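Local coordinates for N-carbamoylsarcosine amidase related protein (Thermoplasma acidophilum, PDB 3EEF) that binds zinc and probably acts as an amide-cleaving hydrolase of the isochorismatase-like cysteine hydrolase family, with N-carbamoylsarcosine as the likely substrate, at residues 44-56 against 64-76. Numbering follows the deposited sequence.
Sequences PVVYVNDSHYPDD and RHSMKGDDGSEVI. With ZN (zinc ion), chain C.
The zinc site of this isochorismatase-like fold joins the end of strand 45-50 to the loop at 64-76. Asp50 OD2 binds the zinc ion at 2.0 Å, His52 NE2 and His65 NE2 each at 2.2 Å, and Glu58 is the fourth ligand. The two imidazoles form an offset edge-to-face pair, with the CD2 edge of His52 toward the face of His65 and planes at 62°. On the ring edge away from the zinc ion, His52 ND1 donates to the anti lone pair of Asp56 OD2 (2.9 Å), which lies in the ring plane. This bond and the zinc bond together fix the rotation of the ring. Tyr53 N meets the same oxygen from above the carboxylate plane.

A single beta bridge ties His52 to Met67. His52 N donates almost straight to Ser66 O (2.9 Å), and Lys68 N to His52 O (2.8 Å). With chi1 at -164°, Ser66 OG swings away from its backbone N and donates a hydrogen bond to Asp50 O from above the carbonyl plane. One water links Asp50 O to Ser73 O. The side chain of selenomethionine Met67 curls back, so that CE lies 3.4 Å from Pro54 N and rests against Pro54 CD. At the other end, Val75 CG2 packs on Asn49 ND2 (3.4 Å) and Tyr47.

Lys90 of strand 86-90 pairs with Asp50 OD1, while Glu89 holds Lys68 NZ and Ser51 OG. Tyr47 and Ile76 both lean on helix 22-40, and helix 12-15 touches His65.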
loop_
_atom_site.group_PDB
_atom_site.type_symbol
_atom_site.label_atom_id
_atom_site.label_comp_id
_atom_site.label_asym_id
_atom_site.label_seq_id
_atom_site.Cartn_x
_atom_site.Cartn_y
_atom_site.Cartn_z
ATOM N N PRO A 44 -16.889 -15.661 5.073
ATOM C CA PRO A 44 -15.697 -15.354 5.847
ATOM C C PRO A 44 -15.948 -14.405 7.029
ATOM O O PRO A 44 -16.695 -13.430 6.920
ATOM C CB PRO A 44 -14.765 -14.688 4.825
ATOM C CG PRO A 44 -15.372 -14.913 3.492
ATOM C CD PRO A 44 -16.831 -15.072 3.726
ATOM N N VAL A 45 -15.303 -14.720 8.142
ATOM C CA VAL A 45 -15.319 -13.883 9.341
ATOM C C VAL A 45 -13.878 -13.558 9.677
ATOM O O VAL A 45 -13.053 -14.463 9.803
ATOM C CB VAL A 45 -15.942 -14.613 10.498
ATOM C CG1 VAL A 45 -15.679 -13.844 11.821
ATOM C CG2 VAL A 45 -17.452 -14.824 10.229
ATOM N N VAL A 46 -13.575 -12.266 9.788
ATOM C CA VAL A 46 -12.224 -11.804 10.027
ATOM C C VAL A 46 -12.153 -10.859 11.226
ATOM O O VAL A 46 -12.753 -9.799 11.218
ATOM C CB VAL A 46 -11.695 -11.039 8.791
ATOM C CG1 VAL A 46 -10.250 -10.585 9.040
ATOM C CG2 VAL A 46 -11.829 -11.910 7.515
ATOM N N TYR A 47 -11.397 -11.251 12.238
ATOM C CA TYR A 47 -11.166 -10.408 13.379
ATOM C C TYR A 47 -9.920 -9.601 13.103
ATOM O O TYR A 47 -8.897 -10.155 12.724
ATOM C CB TYR A 47 -10.961 -11.240 14.652
ATOM C CG TYR A 47 -12.169 -12.047 15.124
ATOM C CD1 TYR A 47 -12.957 -11.610 16.189
ATOM C CD2 TYR A 47 -12.506 -13.251 14.521
ATOM C CE1 TYR A 47 -14.042 -12.363 16.630
ATOM C CE2 TYR A 47 -13.602 -14.000 14.951
ATOM C CZ TYR A 47 -14.361 -13.556 16.003
ATOM O OH TYR A 47 -15.436 -14.318 16.430
ATOM N N VAL A 48 -10.018 -8.286 13.306
ATOM C CA VAL A 48 -8.889 -7.392 13.181
ATOM C C VAL A 48 -8.701 -6.681 14.544
ATOM O O VAL A 48 -9.525 -5.881 14.927
ATOM C CB VAL A 48 -9.065 -6.395 11.990
ATOM C CG1 VAL A 48 -8.994 -7.101 10.678
ATOM C CG2 VAL A 48 -10.400 -5.712 12.042
ATOM N N ASN A 49 -7.601 -6.985 15.243
ATOM C CA ASN A 49 -7.344 -6.549 16.624
ATOM C C ASN A 49 -6.054 -5.794 16.789
ATOM O O ASN A 49 -4.986 -6.255 16.365
ATOM C CB ASN A 49 -7.253 -7.773 17.515
ATOM C CG ASN A 49 -8.403 -8.694 17.307
ATOM O OD1 ASN A 49 -9.553 -8.263 17.369
ATOM N ND2 ASN A 49 -8.122 -9.956 17.020
ATOM N N ASP A 50 -6.137 -4.627 17.406
ATOM C CA ASP A 50 -4.934 -3.940 17.852
ATOM C C ASP A 50 -3.980 -4.909 18.542
ATOM O O ASP A 50 -4.399 -5.731 19.360
ATOM C CB ASP A 50 -5.280 -2.774 18.775
ATOM C CG ASP A 50 -5.598 -1.484 18.004
ATOM O OD1 ASP A 50 -5.462 -1.466 16.754
ATOM O OD2 ASP A 50 -5.925 -0.469 18.660
ATOM N N SER A 51 -2.713 -4.860 18.155
ATOM C CA SER A 51 -1.676 -5.699 18.767
ATOM C C SER A 51 -0.395 -4.863 18.748
ATOM O O SER A 51 0.547 -5.160 18.022
ATOM C CB SER A 51 -1.535 -7.017 17.972
ATOM O OG SER A 51 -0.495 -7.862 18.441
ATOM N N HIS A 52 -0.406 -3.796 19.551
ATOM C CA HIS A 52 0.523 -2.673 19.412
ATOM C C HIS A 52 1.894 -2.921 20.004
ATOM O O HIS A 52 2.028 -3.668 20.966
ATOM C CB HIS A 52 -0.041 -1.415 20.073
ATOM C CG HIS A 52 -1.156 -0.766 19.306
ATOM N ND1 HIS A 52 -0.974 -0.182 18.067
ATOM C CD2 HIS A 52 -2.458 -0.551 19.636
ATOM C CE1 HIS A 52 -2.123 0.334 17.653
ATOM N NE2 HIS A 52 -3.038 0.142 18.596
ATOM N N TYR A 53 2.892 -2.321 19.354
ATOM C CA TYR A 53 4.222 -2.159 19.875
ATOM C C TYR A 53 4.300 -0.775 20.547
ATOM O O TYR A 53 3.578 0.165 20.174
ATOM C CB TYR A 53 5.299 -2.155 18.770
ATOM C CG TYR A 53 5.363 -3.333 17.828
ATOM C CD1 TYR A 53 5.303 -4.648 18.294
ATOM C CD2 TYR A 53 5.537 -3.127 16.454
ATOM C CE1 TYR A 53 5.379 -5.737 17.391
ATOM C CE2 TYR A 53 5.623 -4.185 15.571
ATOM C CZ TYR A 53 5.548 -5.482 16.029
ATOM O OH TYR A 53 5.627 -6.492 15.102
ATOM N N PRO A 54 5.238 -0.624 21.483
ATOM C CA PRO A 54 5.404 0.638 22.195
ATOM C C PRO A 54 5.583 1.838 21.279
ATOM O O PRO A 54 5.200 2.945 21.642
ATOM C CB PRO A 54 6.673 0.400 23.005
ATOM C CG PRO A 54 6.667 -1.102 23.258
ATOM C CD PRO A 54 6.103 -1.695 22.025
ATOM N N ASP A 55 6.148 1.623 20.101
ATOM C CA ASP A 55 6.482 2.734 19.218
ATOM C C ASP A 55 5.557 2.843 17.986
ATOM O O ASP A 55 5.849 3.617 17.064
ATOM C CB ASP A 55 7.976 2.679 18.798
ATOM C CG ASP A 55 8.379 1.351 18.130
ATOM O OD1 ASP A 55 7.509 0.472 17.907
ATOM O OD2 ASP A 55 9.598 1.205 17.837
ATOM N N ASP A 56 4.428 2.119 17.982
ATOM C CA ASP A 56 3.408 2.391 16.978
ATOM C C ASP A 56 3.023 3.884 17.012
ATOM O O ASP A 56 2.947 4.492 18.072
ATOM C CB ASP A 56 2.188 1.494 17.166
ATOM C CG ASP A 56 2.444 0.068 16.725
ATOM O OD1 ASP A 56 3.437 -0.189 16.030
ATOM O OD2 ASP A 56 1.654 -0.800 17.075
ATOM N N ARG A 64 -0.111 3.421 25.965
ATOM C CA ARG A 64 -0.201 1.998 25.713
ATOM C C ARG A 64 -1.636 1.492 25.841
ATOM O O ARG A 64 -2.371 1.860 26.749
ATOM C CB ARG A 64 0.726 1.208 26.635
ATOM C CG ARG A 64 2.167 1.298 26.191
ATOM C CD ARG A 64 3.126 1.122 27.334
ATOM N NE ARG A 64 3.619 -0.243 27.447
ATOM C CZ ARG A 64 4.859 -0.653 27.164
ATOM N NH1 ARG A 64 5.801 0.182 26.727
ATOM N NH2 ARG A 64 5.158 -1.930 27.342
ATOM N N HIS A 65 -2.033 0.661 24.890
ATOM C CA HIS A 65 -3.351 0.011 24.916
ATOM C C HIS A 65 -3.302 -1.155 23.929
ATOM O O HIS A 65 -2.595 -1.076 22.909
ATOM C CB HIS A 65 -4.473 1.025 24.572
ATOM C CG HIS A 65 -4.439 1.518 23.151
ATOM N ND1 HIS A 65 -3.602 2.529 22.722
ATOM C CD2 HIS A 65 -5.108 1.095 22.048
ATOM C CE1 HIS A 65 -3.780 2.726 21.426
ATOM N NE2 HIS A 65 -4.673 1.853 20.984
ATOM N N SER A 66 -4.023 -2.232 24.245
ATOM C CA SER A 66 -4.129 -3.386 23.372
ATOM C C SER A 66 -2.746 -3.730 22.797
ATOM O O SER A 66 -2.521 -3.745 21.551
ATOM C CB SER A 66 -5.158 -3.111 22.252
ATOM O OG SER A 66 -5.557 -4.318 21.594
HETATM N N MSE A 67 -1.827 -3.986 23.723
HETATM C CA MSE A 67 -0.445 -4.270 23.395
HETATM C C MSE A 67 -0.280 -5.708 22.918
HETATM O O MSE A 67 -1.029 -6.596 23.343
HETATM C CB MSE A 67 0.444 -4.005 24.616
HETATM C CG MSE A 67 0.360 -2.577 25.110
HETATM SE SE MSE A 67 0.843 -1.274 23.706
HETATM C CE MSE A 67 2.796 -1.537 23.730
ATOM N N LYS A 68 0.682 -5.937 22.017
ATOM C CA LYS A 68 0.987 -7.300 21.589
ATOM C C LYS A 68 1.451 -8.105 22.799
ATOM O O LYS A 68 2.257 -7.630 23.585
ATOM C CB LYS A 68 2.069 -7.330 20.502
ATOM C CG LYS A 68 2.510 -8.751 20.095
ATOM C CD LYS A 68 3.219 -8.782 18.740
ATOM C CE LYS A 68 3.679 -10.213 18.363
ATOM N NZ LYS A 68 2.588 -11.050 17.760
ATOM N N GLY A 69 0.917 -9.314 22.948
ATOM C CA GLY A 69 1.323 -10.218 24.026
ATOM C C GLY A 69 0.490 -10.128 25.302
ATOM O O GLY A 69 0.347 -11.129 26.018
ATOM N N ASP A 70 -0.045 -8.941 25.591
ATOM C CA ASP A 70 -0.817 -8.692 26.813
ATOM C C ASP A 70 -2.293 -9.093 26.539
ATOM O O ASP A 70 -2.752 -9.038 25.396
ATOM C CB ASP A 70 -0.537 -7.231 27.282
ATOM C CG ASP A 70 -1.764 -6.493 27.790
ATOM O OD1 ASP A 70 -2.178 -5.511 27.123
ATOM O OD2 ASP A 70 -2.293 -6.854 28.857
ATOM N N ASP A 71 -3.003 -9.562 27.570
ATOM C CA ASP A 71 -4.366 -10.135 27.424
ATOM C C ASP A 71 -5.417 -9.097 27.010
ATOM O O ASP A 71 -6.518 -9.463 26.608
ATOM C CB ASP A 71 -4.812 -10.838 28.725
ATOM N N GLY A 72 -5.064 -7.816 27.150
ATOM C CA GLY A 72 -5.853 -6.698 26.673
ATOM C C GLY A 72 -6.103 -6.729 25.187
ATOM O O GLY A 72 -7.135 -6.229 24.743
ATOM N N SER A 73 -5.159 -7.300 24.427
ATOM C CA SER A 73 -5.261 -7.392 22.967
ATOM C C SER A 73 -5.968 -8.664 22.492
ATOM O O SER A 73 -6.131 -8.874 21.299
ATOM C CB SER A 73 -3.869 -7.254 22.309
ATOM O OG SER A 73 -2.971 -8.303 22.652
ATOM N N GLU A 74 -6.427 -9.484 23.423
ATOM C CA GLU A 74 -7.077 -10.731 23.073
ATOM C C GLU A 74 -8.581 -10.503 22.873
ATOM O O GLU A 74 -9.210 -9.671 23.547
ATOM C CB GLU A 74 -6.805 -11.817 24.132
ATOM N N VAL A 75 -9.145 -11.251 21.928
ATOM C CA VAL A 75 -10.577 -11.198 21.612
ATOM C C VAL A 75 -11.357 -11.673 22.829
ATOM O O VAL A 75 -10.975 -12.653 23.465
ATOM C CB VAL A 75 -10.932 -12.111 20.384
ATOM C CG1 VAL A 75 -12.448 -12.336 20.260
ATOM C CG2 VAL A 75 -10.338 -11.550 19.070
ATOM N N ILE A 76 -12.462 -11.004 23.131
ATOM C CA ILE A 76 -13.261 -11.374 24.298
ATOM C C ILE A 76 -13.816 -12.789 24.117
ATOM O O ILE A 76 -14.130 -13.195 22.992
ATOM C CB ILE A 76 -14.392 -10.353 24.591
ATOM C CG1 ILE A 76 -15.479 -10.374 23.501
ATOM C CG2 ILE A 76 -13.798 -8.967 24.791
ATOM C CD1 ILE A 76 -16.615 -9.370 23.762
HETATM ZN ZN ZN C . -4.918 1.275 18.881
HETATM O O HOH W 1 -4.452 -8.598 19.311
#